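Local coordinates for putative cytoplasmic protein (Salmonella enterica subsp. enterica serovar Typhimurium, PDB 4IQN), which is of unknown function and belongs to a sequence family defined by the uncharacterised DUF5066 domain, at residues 39-44 with 137-142; 85-90 with 124-129; 47-52 with 147-152; 117-122 with 207-212. All blocks are in the same frame, centred on the assembly; numbering follows the deposited sequence. Where two conformers were deposited one is given.

Contact 1 (39-44 with 137-142)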
loop_
_atom_site.group_PDB
_atom_site.type_symbol
_atom_site.label_atom_id
_atom_site.label_comp_id
_atom_site.label_asym_id
_atom_site.label_seq_id
_atom_site.Cartn_x
_atom_site.Cartn_y
_atom_site.Cartn_z
ATOM N N LYS A 39 -2.671 -4.326 12.969
ATOM C CA LYS A 39 -1.950 -3.084 13.254
ATOM C C LYS A 39 -0.444 -3.211 13.006
ATOM O O LYS A 39 0.205 -2.228 12.619
ATOM C CB LYS A 39 -2.207 -2.654 14.702
ATOM C CG LYS A 39 -1.531 -1.392 15.223
ATOM C CD LYS A 39 -2.043 -0.099 14.590
ATOM C CE LYS A 39 -1.351 1.161 15.141
ATOM N NZ LYS A 39 -1.911 1.628 16.425
ATOM N N TYR A 40 0.105 -4.402 13.219
ATOM C CA TYR A 40 1.556 -4.607 13.200
ATOM C C TYR A 40 1.991 -5.628 12.175
ATOM O O TYR A 40 1.230 -6.498 11.754
ATOM C CB TYR A 40 2.036 -5.031 14.595
ATOM C CG TYR A 40 1.764 -3.985 15.659
ATOM C CD1 TYR A 40 2.494 -2.840 15.697
ATOM C CD2 TYR A 40 0.738 -4.150 16.620
ATOM C CE1 TYR A 40 2.257 -1.856 16.632
ATOM C CE2 TYR A 40 0.502 -3.166 17.579
ATOM C CZ TYR A 40 1.276 -2.021 17.565
ATOM O OH TYR A 40 1.096 -1.016 18.454
ATOM N N ARG A 41 3.247 -5.497 11.741
ATOM C CA ARG A 41 3.817 -6.450 10.834
ATOM C C ARG A 41 3.977 -7.858 11.442
ATOM O O ARG A 41 3.852 -8.880 10.763
ATOM C CB ARG A 41 5.176 -5.952 10.364
ATOM C CG ARG A 41 5.599 -6.766 9.176
ATOM C CD ARG A 41 6.149 -5.973 8.041
ATOM N NE ARG A 41 5.844 -4.567 8.067
ATOM C CZ ARG A 41 6.725 -3.634 7.731
ATOM N NH1 ARG A 41 7.944 -3.982 7.322
ATOM N NH2 ARG A 41 6.393 -2.369 7.818
ATOM N N ASP A 42 4.292 -7.888 12.724
ATOM C CA ASP A 42 4.474 -9.162 13.473
ATOM C C ASP A 42 3.237 -10.084 13.348
ATOM O O ASP A 42 2.178 -9.786 13.896
ATOM C CB ASP A 42 4.804 -8.820 14.923
ATOM C CG ASP A 42 4.798 -10.021 15.862
ATOM O OD1 ASP A 42 4.765 -11.204 15.388
ATOM O OD2 ASP A 42 4.858 -9.735 17.108
ATOM N N PRO A 43 3.374 -11.204 12.626
ATOM C CA PRO A 43 2.207 -12.073 12.418
ATOM C C PRO A 43 1.571 -12.608 13.713
ATOM O O PRO A 43 0.369 -12.920 13.728
ATOM C CB PRO A 43 2.783 -13.215 11.567
ATOM C CG PRO A 43 3.988 -12.599 10.894
ATOM C CD PRO A 43 4.577 -11.749 11.965
ATOM N N GLN A 44 2.345 -12.696 14.796
ATOM C CA GLN A 44 1.804 -13.250 16.065
ATOM C C GLN A 44 1.050 -12.188 16.873
ATOM O O GLN A 44 0.407 -12.504 17.861
ATOM C CB GLN A 44 2.899 -13.875 16.968
ATOM C CG GLN A 44 3.956 -14.712 16.262
ATOM C CD GLN A 44 3.371 -15.892 15.509
ATOM O OE1 GLN A 44 3.303 -15.895 14.277
ATOM N NE2 GLN A 44 2.933 -16.899 16.251
ATOM N N PHE A 137 2.646 0.413 -0.936
ATOM C CA PHE A 137 2.011 -0.154 0.269
ATOM C C PHE A 137 1.237 0.940 0.973
ATOM O O PHE A 137 1.613 2.110 0.973
ATOM C CB PHE A 137 3.030 -0.682 1.279
ATOM C CG PHE A 137 4.098 -1.549 0.713
ATOM C CD1 PHE A 137 3.955 -2.926 0.647
ATOM C CD2 PHE A 137 5.289 -1.000 0.267
ATOM C CE1 PHE A 137 4.940 -3.731 0.122
ATOM C CE2 PHE A 137 6.278 -1.792 -0.226
ATOM C CZ PHE A 137 6.119 -3.158 -0.321
ATOM N N ILE A 138 0.137 0.562 1.594
ATOM C CA ILE A 138 -0.477 1.382 2.562
ATOM C C ILE A 138 0.247 1.076 3.870
ATOM O O ILE A 138 0.390 -0.108 4.255
ATOM C CB ILE A 138 -1.999 1.123 2.676
ATOM C CG1 ILE A 138 -2.692 1.158 1.308
ATOM C CG2 ILE A 138 -2.623 2.164 3.557
ATOM C CD1 ILE A 138 -4.179 0.850 1.420
ATOM N N TYR A 139 0.696 2.134 4.527
ATOM C CA TYR A 139 1.551 2.037 5.721
ATOM C C TYR A 139 0.666 2.192 6.929
ATOM O O TYR A 139 0.206 3.296 7.220
ATOM C CB TYR A 139 2.613 3.163 5.680
ATOM C CG TYR A 139 3.872 2.882 6.441
ATOM C CD1 TYR A 139 4.710 1.827 6.080
ATOM C CD2 TYR A 139 4.259 3.678 7.520
ATOM C CE1 TYR A 139 5.895 1.560 6.794
ATOM C CE2 TYR A 139 5.451 3.409 8.230
ATOM C CZ TYR A 139 6.257 2.350 7.866
ATOM O OH TYR A 139 7.443 2.078 8.572
ATOM N N ILE A 140 0.395 1.080 7.635
ATOM C CA ILE A 140 -0.651 1.081 8.648
ATOM C C ILE A 140 -0.121 1.581 10.005
ATOM O O ILE A 140 0.285 0.802 10.848
ATOM C CB ILE A 140 -1.250 -0.309 8.795
ATOM C CG1 ILE A 140 -1.699 -0.881 7.455
ATOM C CG2 ILE A 140 -2.423 -0.305 9.798
ATOM C CD1 ILE A 140 -2.745 -0.076 6.680
ATOM N N THR A 141 -0.092 2.897 10.170
ATOM C CA THR A 141 0.360 3.540 11.381
ATOM C C THR A 141 -0.854 4.182 12.009
ATOM O O THR A 141 -1.579 3.515 12.758
ATOM C CB THR A 141 1.476 4.547 11.099
ATOM O OG1 THR A 141 1.079 5.352 10.002
ATOM C CG2 THR A 141 2.744 3.826 10.726
ATOM N N GLU A 142 -1.137 5.426 11.668
ATOM C CA GLU A 142 -2.249 6.158 12.283
ATOM C C GLU A 142 -3.002 6.809 11.145
ATOM O O GLU A 142 -2.380 7.262 10.175
ATOM C CB GLU A 142 -1.759 7.232 13.275
ATOM C CG GLU A 142 -0.926 6.733 14.449
ATOM C CD GLU A 142 -1.716 5.819 15.401
ATOM O OE1 GLU A 142 -2.958 5.977 15.480
ATOM O OE2 GLU A 142 -1.108 4.931 16.076
HETATM O O HOH W 1 1.145 0.171 13.415
#
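The carbonyl oxygens of Lys39 and Ile140 face each other with O to O only 3.5 Å apart, and a water reconciles the two acceptors. It donates one hydrogen to Lys39 O at 2.7 Å and the other to Ile140 O at 2.8 Å. Beyond the water, the lysine chain reaches along the loop residues that follow strand 135-140. With CG anti to the backbone N (chi1 179°) and a bend at the next bond, its CE comes to 3.4 Å from Thr141 O. The ammonium NZ then meets Glu142 OE2 at 3.4 Å in a salt bridge whose hydrogen bond is weak; Glu142 itself is exposed.

On the buried side, Arg41 and Tyr139 meet loosely, with NH2 4.1 Å from CE1 and the guanidinium and ring planes 66° apart. Both polar ends meet at Glu210, whose OE2 takes a salt bridge from Arg41 and a hydrogen bond from the Tyr139 hydroxyl, while Arg41 NH2 also binds Pro123 O. Thr141 OG1 is held by Asp203. Ile140 sits at the centre of an inverse gamma turn, closed by a weak Thr141 N to Tyr139 O bond, near the end of strand 135-140 in the antiparallel sheet.

Contact 2 (85-90 with 124-129)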
loop_
_atom_site.group_PDB
_atom_site.type_symbol
_atom_site.label_atom_id
_atom_site.label_comp_id
_atom_site.label_asym_id
_atom_site.label_seq_id
_atom_site.Cartn_x
_atom_site.Cartn_y
_atom_site.Cartn_z
ATOM N N GLY A 85 -12.661 -11.572 8.606
ATOM C CA GLY A 85 -12.566 -10.271 7.924
ATOM C C GLY A 85 -11.333 -9.436 8.259
ATOM O O GLY A 85 -11.292 -8.253 7.950
ATOM N N VAL A 86 -10.327 -10.046 8.880
ATOM C CA VAL A 86 -9.118 -9.345 9.217
ATOM C C VAL A 86 -8.132 -9.454 8.062
ATOM O O VAL A 86 -7.822 -10.552 7.623
ATOM C CB VAL A 86 -8.459 -9.914 10.506
ATOM C CG1 VAL A 86 -7.137 -9.203 10.796
ATOM C CG2 VAL A 86 -9.403 -9.772 11.698
ATOM N N ILE A 87 -7.643 -8.299 7.594
ATOM C CA ILE A 87 -6.561 -8.241 6.606
ATOM C C ILE A 87 -5.244 -8.424 7.340
ATOM O O ILE A 87 -4.856 -7.567 8.130
ATOM C CB ILE A 87 -6.541 -6.887 5.870
ATOM C CG1 ILE A 87 -7.882 -6.649 5.142
ATOM C CG2 ILE A 87 -5.384 -6.855 4.897
ATOM C CD1 ILE A 87 -8.084 -5.258 4.557
ATOM N N HIS A 88 -4.578 -9.548 7.091
ATOM C CA HIS A 88 -3.279 -9.827 7.719
ATOM C C HIS A 88 -2.213 -8.971 7.013
ATOM O O HIS A 88 -2.387 -8.593 5.870
ATOM C CB HIS A 88 -2.951 -11.303 7.634
ATOM C CG HIS A 88 -3.804 -12.148 8.534
ATOM N ND1 HIS A 88 -3.285 -12.878 9.578
ATOM C CD2 HIS A 88 -5.143 -12.324 8.579
ATOM C CE1 HIS A 88 -4.272 -13.493 10.211
ATOM N NE2 HIS A 88 -5.409 -13.165 9.626
ATOM N N SER A 89 -1.163 -8.626 7.741
ATOM C CA SER A 89 -0.113 -7.795 7.200
ATOM C C SER A 89 0.609 -8.483 6.047
ATOM O O SER A 89 0.790 -9.685 5.997
ATOM C CB SER A 89 0.898 -7.321 8.290
ATOM O OG SER A 89 1.909 -6.469 7.703
ATOM N N TYR A 90 1.068 -7.660 5.116
ATOM C CA TYR A 90 1.959 -8.095 4.081
ATOM C C TYR A 90 3.360 -7.804 4.590
ATOM O O TYR A 90 3.562 -6.893 5.392
ATOM C CB TYR A 90 1.686 -7.238 2.847
ATOM C CG TYR A 90 2.325 -7.649 1.568
ATOM C CD1 TYR A 90 1.691 -8.555 0.706
ATOM C CD2 TYR A 90 3.571 -7.091 1.162
ATOM C CE1 TYR A 90 2.270 -8.926 -0.493
ATOM C CE2 TYR A 90 4.153 -7.481 -0.022
ATOM C CZ TYR A 90 3.481 -8.369 -0.846
ATOM O OH TYR A 90 3.994 -8.736 -2.033
ATOM N N ALA A 124 1.959 -2.711 10.195
ATOM C CA ALA A 124 1.420 -3.534 9.114
ATOM C C ALA A 124 1.517 -2.842 7.782
ATOM O O ALA A 124 1.603 -1.632 7.754
ATOM C CB ALA A 124 -0.025 -3.902 9.382
ATOM N N LEU A 125 1.476 -3.624 6.713
ATOM C CA LEU A 125 1.452 -3.123 5.336
ATOM C C LEU A 125 0.304 -3.768 4.604
ATOM O O LEU A 125 0.012 -4.921 4.806
ATOM C CB LEU A 125 2.748 -3.477 4.573
ATOM C CG LEU A 125 4.042 -2.990 5.202
ATOM C CD1 LEU A 125 5.268 -3.593 4.528
ATOM C CD2 LEU A 125 4.076 -1.478 5.132
ATOM N N ILE A 126 -0.335 -2.993 3.736
ATOM C CA ILE A 126 -1.267 -3.509 2.757
ATOM C C ILE A 126 -0.652 -3.272 1.406
ATOM O O ILE A 126 -0.345 -2.107 1.055
ATOM C CB ILE A 126 -2.652 -2.823 2.837
ATOM C CG1 ILE A 126 -3.373 -3.129 4.163
ATOM C CG2 ILE A 126 -3.533 -3.257 1.683
ATOM C CD1 ILE A 126 -4.708 -2.397 4.284
ATOM N N ARG A 127 -0.504 -4.334 0.622
ATOM C CA ARG A 127 0.115 -4.202 -0.709
ATOM C C ARG A 127 -0.890 -3.637 -1.681
ATOM O O ARG A 127 -2.036 -4.071 -1.723
ATOM C CB ARG A 127 0.595 -5.563 -1.212
ATOM C CG ARG A 127 1.396 -5.595 -2.509
ATOM C CD ARG A 127 2.657 -4.777 -2.414
ATOM N NE ARG A 127 3.657 -5.289 -3.338
ATOM C CZ ARG A 127 3.849 -4.861 -4.586
ATOM N NH1 ARG A 127 3.136 -3.855 -5.111
ATOM N NH2 ARG A 127 4.800 -5.428 -5.295
ATOM N N ILE A 128 -0.457 -2.665 -2.471
ATOM C CA ILE A 128 -1.263 -2.083 -3.566
ATOM C C ILE A 128 -0.598 -2.475 -4.886
ATOM O O ILE A 128 0.629 -2.404 -5.013
ATOM C CB ILE A 128 -1.306 -0.554 -3.452
ATOM C CG1 ILE A 128 -2.049 -0.118 -2.195
ATOM C CG2 ILE A 128 -1.911 0.127 -4.712
ATOM C CD1 ILE A 128 -3.541 -0.411 -2.173
ATOM N N ASP A 129 -1.399 -2.893 -5.863
ATOM C CA ASP A 129 -0.887 -3.324 -7.144
ATOM C C ASP A 129 -0.606 -2.064 -7.967
ATOM O O ASP A 129 -1.421 -1.174 -8.022
ATOM C CB ASP A 129 -1.879 -4.233 -7.821
ATOM C CG ASP A 129 -2.181 -5.472 -6.966
ATOM O OD1 ASP A 129 -1.268 -6.342 -6.869
ATOM O OD2 ASP A 129 -3.284 -5.544 -6.366
HETATM O O HOH W 2 -2.040 -6.629 3.931
#
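Ser89 and Tyr90 fasten the chain that leaves strand 86-87 of the mixed three-stranded sheet onto strand 124-128, an outer strand of the four-stranded antiparallel sheet; the touching parts run 81° apart, so this is a sheet-to-sheet junction and not strand pairing. The tight part lies at Ser89 to Arg127. Ser89 OG accepts from Leu125 N at 3.0 Å and donates to Tyr90 O at 2.9 Å, so the hydroxyl is gripped from two directions. One residue on, Tyr90 N binds Leu125 O at 3.0 Å in a nearly straight bond. The Tyr90 ring, its CG anti to the backbone N (chi1 -170°), covers Arg127: CB sits 3.7 Å from the ring centroid, over the middle of one face, in a CH-pi contact. The guanidinium stands almost perpendicular to the ring, and Glu95 takes both Tyr90 OH, by a hydrogen bond, and Arg127 NE, by a salt bridge.

Toward Ile87 the contact is looser. Ile87 CG2 only touches Ile126 CG1 at 4.3 Å, and a water fills in between the backbones, donating to His88 O and to Leu125 O, which thereby gains a second donor. His88 points away, its NE2 bound to Asp82. Arg127 turns back on its own strand, where NH1 donates to Ile128 O at 2.9 Å, the acceptor lying close to the guanidinium plane.

Contact 3 (47-52 with 147-152)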
loop_
_atom_site.group_PDB
_atom_site.type_symbol
_atom_site.label_atom_id
_atom_site.label_comp_id
_atom_site.label_asym_id
_atom_site.label_seq_id
_atom_site.Cartn_x
_atom_site.Cartn_y
_atom_site.Cartn_z
ATOM N N GLU A 47 -3.456 -7.647 17.335
ATOM C CA GLU A 47 -4.123 -6.366 17.436
ATOM C C GLU A 47 -4.525 -5.895 16.064
ATOM O O GLU A 47 -3.751 -5.990 15.115
ATOM C CB GLU A 47 -3.269 -5.325 18.154
ATOM C CG GLU A 47 -3.972 -3.975 18.317
ATOM C CD GLU A 47 -3.196 -2.981 19.181
ATOM O OE1 GLU A 47 -2.160 -3.371 19.779
ATOM O OE2 GLU A 47 -3.629 -1.802 19.261
ATOM N N THR A 48 -5.733 -5.372 15.961
ATOM C CA THR A 48 -6.227 -4.845 14.687
ATOM C C THR A 48 -6.591 -3.378 14.833
ATOM O O THR A 48 -6.651 -2.834 15.963
ATOM C CB THR A 48 -7.461 -5.627 14.203
ATOM O OG1 THR A 48 -8.523 -5.415 15.122
ATOM C CG2 THR A 48 -7.192 -7.129 14.132
ATOM N N THR A 49 -6.816 -2.737 13.687
ATOM C CA THR A 49 -7.197 -1.346 13.627
ATOM C C THR A 49 -8.081 -1.142 12.390
ATOM O O THR A 49 -8.414 -2.122 11.700
ATOM C CB THR A 49 -5.929 -0.462 13.592
ATOM O OG1 THR A 49 -6.302 0.897 13.785
ATOM C CG2 THR A 49 -5.133 -0.628 12.253
ATOM N N GLU A 50 -8.451 0.109 12.105
ATOM C CA GLU A 50 -9.419 0.428 11.032
ATOM C C GLU A 50 -8.775 0.476 9.654
ATOM O O GLU A 50 -7.603 0.882 9.522
ATOM C CB GLU A 50 -10.090 1.786 11.291
ATOM C CG GLU A 50 -11.023 1.833 12.507
ATOM C CD GLU A 50 -10.301 1.981 13.843
ATOM O OE1 GLU A 50 -9.236 2.650 13.916
ATOM O OE2 GLU A 50 -10.818 1.417 14.843
ATOM N N LEU A 51 -9.545 0.085 8.640
ATOM C CA LEU A 51 -9.135 0.279 7.253
ATOM C C LEU A 51 -9.152 1.773 6.951
ATOM O O LEU A 51 -9.886 2.539 7.614
ATOM C CB LEU A 51 -10.076 -0.427 6.271
ATOM C CG LEU A 51 -9.710 -1.817 5.836
ATOM C CD1 LEU A 51 -9.744 -2.767 7.032
ATOM C CD2 LEU A 51 -10.650 -2.293 4.769
ATOM N N PRO A 52 -8.354 2.207 5.950
ATOM C CA PRO A 52 -8.536 3.579 5.526
ATOM C C PRO A 52 -9.824 3.731 4.720
ATOM O O PRO A 52 -10.235 2.780 4.036
ATOM C CB PRO A 52 -7.317 3.841 4.640
ATOM C CG PRO A 52 -6.958 2.504 4.079
ATOM C CD PRO A 52 -7.332 1.503 5.180
ATOM N N GLY A 147 -9.221 10.032 7.496
ATOM C CA GLY A 147 -9.297 8.581 7.653
ATOM C C GLY A 147 -8.362 7.787 6.760
ATOM O O GLY A 147 -8.672 6.665 6.395
ATOM N N GLU A 148 -7.226 8.383 6.385
ATOM C CA GLU A 148 -6.263 7.749 5.505
ATOM C C GLU A 148 -4.959 7.436 6.210
ATOM O O GLU A 148 -4.581 8.120 7.142
ATOM C CB GLU A 148 -5.966 8.646 4.289
ATOM C CG GLU A 148 -7.202 8.867 3.437
ATOM C CD GLU A 148 -7.739 7.576 2.769
ATOM O OE1 GLU A 148 -6.917 6.678 2.395
ATOM O OE2 GLU A 148 -8.995 7.477 2.601
ATOM N N TYR A 149 -4.277 6.408 5.720
ATOM C CA TYR A 149 -2.917 6.095 6.112
ATOM C C TYR A 149 -1.944 6.582 5.021
ATOM O O TYR A 149 -2.330 6.772 3.873
ATOM C CB TYR A 149 -2.713 4.609 6.258
ATOM C CG TYR A 149 -3.461 3.983 7.397
ATOM C CD1 TYR A 149 -3.082 4.204 8.693
ATOM C CD2 TYR A 149 -4.557 3.146 7.142
ATOM C CE1 TYR A 149 -3.769 3.567 9.742
ATOM C CE2 TYR A 149 -5.263 2.555 8.175
ATOM C CZ TYR A 149 -4.854 2.779 9.474
ATOM O OH TYR A 149 -5.495 2.213 10.534
ATOM N N PRO A 150 -0.663 6.701 5.361
ATOM C CA PRO A 150 0.293 7.074 4.292
ATOM C C PRO A 150 0.522 5.959 3.276
ATOM O O PRO A 150 0.191 4.791 3.521
ATOM C CB PRO A 150 1.595 7.333 5.049
ATOM C CG PRO A 150 1.253 7.351 6.485
ATOM C CD PRO A 150 -0.000 6.555 6.658
ATOM N N ILE A 151 1.102 6.312 2.133
ATOM C CA ILE A 151 1.614 5.357 1.178
ATOM C C ILE A 151 3.135 5.263 1.334
ATOM O O ILE A 151 3.809 6.277 1.550
ATOM C CB ILE A 151 1.275 5.820 -0.247
ATOM C CG1 ILE A 151 -0.255 5.765 -0.434
ATOM C CG2 ILE A 151 2.003 5.002 -1.318
ATOM C CD1 ILE A 151 -0.798 4.348 -0.516
ATOM N N ALA A 152 3.648 4.041 1.243
ATOM C CA ALA A 152 5.088 3.794 1.165
ATOM C C ALA A 152 5.402 3.203 -0.196
ATOM O O ALA A 152 4.558 2.502 -0.796
ATOM C CB ALA A 152 5.525 2.856 2.249
#
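Pro52 and Glu148 bring the two backbones closest, their CA atoms 4.7 Å apart, where the touching parts run nearly at right angles, 97° between their directions. At this crossing Pro52 CA approaches Gly147 O at 3.2 Å in a CA-H...O contact, and the backbones of Gly147 and Glu53 are hydrogen-bonded just beyond it.

Tyr149 dominates the side-chain packing. With CG anti to its own carbonyl carbon (chi1 -67°), the ring reaches across and takes Glu50 O and Pro52 CD at its edge. Its hydroxyl donates to Glu50 O at 2.7 Å, in the plane of that carbonyl and with a C=O...O angle of 149°, which fixes the tip of the ring against the peptide, while Pro52 at the ring edge limits how far it can turn. The proline crosses the ring at about a right angle, with CD 3.8 Å from Tyr149 CD2. Thr49 and Tyr149 approach from opposite directions, and the CG2 methyl of Thr49 comes 3.3 Å from Tyr149 OH. Glu148 OE1 also comes to Pro52 CB, at 3.6 Å, while that oxygen's polar partner is Ser54 OG. Glu50 extends its carboxylate to a salt bridge with Arg36.

Thr49 is hydrogen-bonded through its backbone to Val37 of strand 36-38. The Tyr149 ring leans on Ile138 and Ile140 of strand 135-140, and Pro150, next in the chain, packs against helix 190-207 as the segment enters strand 151-155, itself flanked by strands 135-140 and 158-161.

Contact 4 (117-122 with 207-212)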
loop_
_atom_site.group_PDB
_atom_site.type_symbol
_atom_site.label_atom_id
_atom_site.label_comp_id
_atom_site.label_asym_id
_atom_site.label_seq_id
_atom_site.Cartn_x
_atom_site.Cartn_y
_atom_site.Cartn_z
ATOM N N SER A 117 13.758 -6.399 7.890
ATOM C CA SER A 117 13.680 -6.265 9.339
ATOM C C SER A 117 12.392 -6.876 9.868
ATOM O O SER A 117 11.364 -6.831 9.217
ATOM C CB SER A 117 13.712 -4.800 9.736
ATOM O OG SER A 117 13.534 -4.647 11.138
ATOM N N ASN A 118 12.485 -7.482 11.037
ATOM C CA ASN A 118 11.290 -7.995 11.746
ATOM C C ASN A 118 11.140 -7.316 13.097
ATOM O O ASN A 118 10.582 -7.881 14.030
ATOM C CB ASN A 118 11.357 -9.518 11.915
ATOM C CG ASN A 118 12.604 -10.004 12.632
ATOM O OD1 ASN A 118 13.459 -9.237 13.086
ATOM N ND2 ASN A 118 12.694 -11.304 12.768
ATOM N N ASP A 119 11.653 -6.098 13.216
ATOM C CA ASP A 119 11.557 -5.379 14.474
ATOM C C ASP A 119 10.087 -5.362 14.943
ATOM O O ASP A 119 9.181 -5.132 14.144
ATOM C CB ASP A 119 12.081 -3.961 14.339
ATOM C CG ASP A 119 12.148 -3.237 15.655
ATOM O OD1 ASP A 119 11.125 -2.762 16.175
ATOM O OD2 ASP A 119 13.257 -3.127 16.182
ATOM N N PRO A 120 9.840 -5.619 16.232
ATOM C CA PRO A 120 8.462 -5.750 16.729
ATOM C C PRO A 120 7.593 -4.467 16.656
ATOM O O PRO A 120 6.367 -4.544 16.775
ATOM C CB PRO A 120 8.668 -6.239 18.192
ATOM C CG PRO A 120 10.051 -5.772 18.563
ATOM C CD PRO A 120 10.818 -5.949 17.282
ATOM N N ARG A 121 8.237 -3.306 16.499
ATOM C CA ARG A 121 7.543 -2.047 16.304
ATOM C C ARG A 121 7.002 -1.830 14.889
ATOM O O ARG A 121 6.196 -0.924 14.694
ATOM C CB ARG A 121 8.450 -0.863 16.717
ATOM C CG ARG A 121 8.881 -0.967 18.179
ATOM C CD ARG A 121 9.452 0.339 18.733
ATOM N NE ARG A 121 9.968 0.121 20.075
ATOM C CZ ARG A 121 10.839 0.900 20.719
ATOM N NH1 ARG A 121 11.319 1.976 20.162
ATOM N NH2 ARG A 121 11.248 0.578 21.931
ATOM N N LEU A 122 7.427 -2.633 13.914
ATOM C CA LEU A 122 7.103 -2.324 12.493
ATOM C C LEU A 122 5.580 -2.363 12.286
ATOM O O LEU A 122 4.899 -3.239 12.831
ATOM C CB LEU A 122 7.811 -3.256 11.528
ATOM C CG LEU A 122 9.320 -3.036 11.338
ATOM C CD1 LEU A 122 9.917 -4.277 10.672
ATOM C CD2 LEU A 122 9.582 -1.759 10.514
ATOM N N LEU A 207 10.011 4.306 10.170
ATOM C CA LEU A 207 10.648 4.235 8.859
ATOM C C LEU A 207 12.124 3.934 8.995
ATOM O O LEU A 207 12.718 3.256 8.154
ATOM C CB LEU A 207 10.453 5.536 8.060
ATOM C CG LEU A 207 8.989 5.715 7.690
ATOM C CD1 LEU A 207 8.627 7.185 7.520
ATOM C CD2 LEU A 207 8.679 4.880 6.458
ATOM N N ASP A 208 12.703 4.442 10.066
ATOM C CA ASP A 208 14.104 4.221 10.334
ATOM C C ASP A 208 14.404 2.730 10.532
ATOM O O ASP A 208 15.526 2.302 10.337
ATOM C CB ASP A 208 14.516 5.056 11.548
ATOM C CG ASP A 208 15.989 5.032 11.800
ATOM O OD1 ASP A 208 16.773 5.521 10.961
ATOM O OD2 ASP A 208 16.357 4.543 12.860
ATOM N N LEU A 209 13.391 1.938 10.902
ATOM C CA LEU A 209 13.543 0.482 11.044
ATOM C C LEU A 209 13.411 -0.318 9.729
ATOM O O LEU A 209 13.713 -1.515 9.691
ATOM C CB LEU A 209 12.510 -0.048 12.065
ATOM C CG LEU A 209 12.568 0.619 13.440
ATOM C CD1 LEU A 209 11.357 0.268 14.308
ATOM C CD2 LEU A 209 13.866 0.292 14.145
ATOM N N GLU A 210 12.935 0.315 8.660
ATOM C CA GLU A 210 12.695 -0.399 7.383
ATOM C C GLU A 210 13.990 -0.575 6.597
ATOM O O GLU A 210 14.424 0.338 5.859
ATOM C CB GLU A 210 11.689 0.381 6.513
ATOM C CG GLU A 210 10.331 0.628 7.195
ATOM C CD GLU A 210 9.425 -0.592 7.284
ATOM O OE1 GLU A 210 9.840 -1.719 6.880
ATOM O OE2 GLU A 210 8.267 -0.385 7.763
ATOM N N ASP A 211 14.606 -1.717 6.735
ATOM C CA ASP A 211 15.851 -2.053 6.016
ATOM C C ASP A 211 15.980 -3.553 6.090
ATOM O O ASP A 211 15.211 -4.245 6.816
ATOM C CB ASP A 211 17.069 -1.346 6.656
ATOM C CG ASP A 211 18.295 -1.215 5.688
ATOM O OD1 ASP A 211 18.314 -1.711 4.538
ATOM O OD2 ASP A 211 19.289 -0.615 6.117
ATOM N N TYR A 212 16.936 -4.055 5.338
ATOM C CA TYR A 212 17.336 -5.438 5.343
ATOM C C TYR A 212 17.722 -5.827 6.743
ATOM O O TYR A 212 18.281 -5.028 7.528
ATOM C CB TYR A 212 18.518 -5.652 4.378
ATOM C CG TYR A 212 18.090 -5.568 2.940
ATOM C CD1 TYR A 212 17.577 -6.679 2.274
ATOM C CD2 TYR A 212 18.198 -4.373 2.243
ATOM C CE1 TYR A 212 17.158 -6.605 0.966
ATOM C CE2 TYR A 212 17.788 -4.284 0.924
ATOM C CZ TYR A 212 17.273 -5.398 0.286
ATOM O OH TYR A 212 16.844 -5.330 -1.016
#
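Glu210 and Asp119 each present a carboxylate face to a leucine across the contact. Above the Glu210 carboxylate lies the CD2 methyl of Leu122, 3.4 Å from CD and 3.3 Å from OE2, while the oxygens have polar partners elsewhere: OE2 takes Arg41 and the Tyr139 hydroxyl, and OE1 takes Trp116 NE1. Leu209 straddles one face of the Asp119 carboxylate with its two methyls, CD1 3.6 Å from OD1 and CD2 4.0 Å from OD2. Asp119 OD1 also accepts from Arg121 N, on its anti side and 21° out of the carboxylate plane, which makes an Asx turn. Tyr212 leads away from 117-122, and its ring meets Trp116 edge-to-face.

Leu122 CD2 rests 3.7 Å from Leu209 CB, and Arg121 CB touches the Leu209 CD1 methyl. The backbones join once across the contact: Ser117 N donates to Asp211 O at 2.8 Å, nearly along the C=O axis. Ser117 puts its OG anti to the backbone N (chi1 176°), where it accepts from Asp119 N and forms an ST turn. Type I turns at 119-122 and 207-210 shape the two loops.

Asp119 OD1 and Ser117 OG thus serve turns of their own loop and the Glu210 oxygens serve partners beyond the contact, while the two carboxylates offer leucine their flat faces. Glu210, buried and paired with Arg41, probably remains ionised. It ties the 207-212 loop to the fold through Arg41, Tyr139 and Trp116, whereas 117-122 is met by one backbone hydrogen bond and by leucine packing.

Overall arrangement
From the N terminus, residues 39-44 and 47-52 open the loops that contacts 1 and 3 close at 137-142 and 147-152; these two loops cross. Contact 2 closes the shorter loop from 85-90 to 124-129 and is nested inside both. Contact 4 starts at 117-122, within all three, and closes only at 207-212, so it crosses every one of them. Contacts 1, 2 and 3 tie the strands and loops of the mixed sheet to two strands of the antiparallel sheet and the loop leading into the third, while contact 4 brings in the loop after helix 190-207. Glu210 links it to contact 1 through Arg41 and Tyr139; contacts 3 and 4 do not touch.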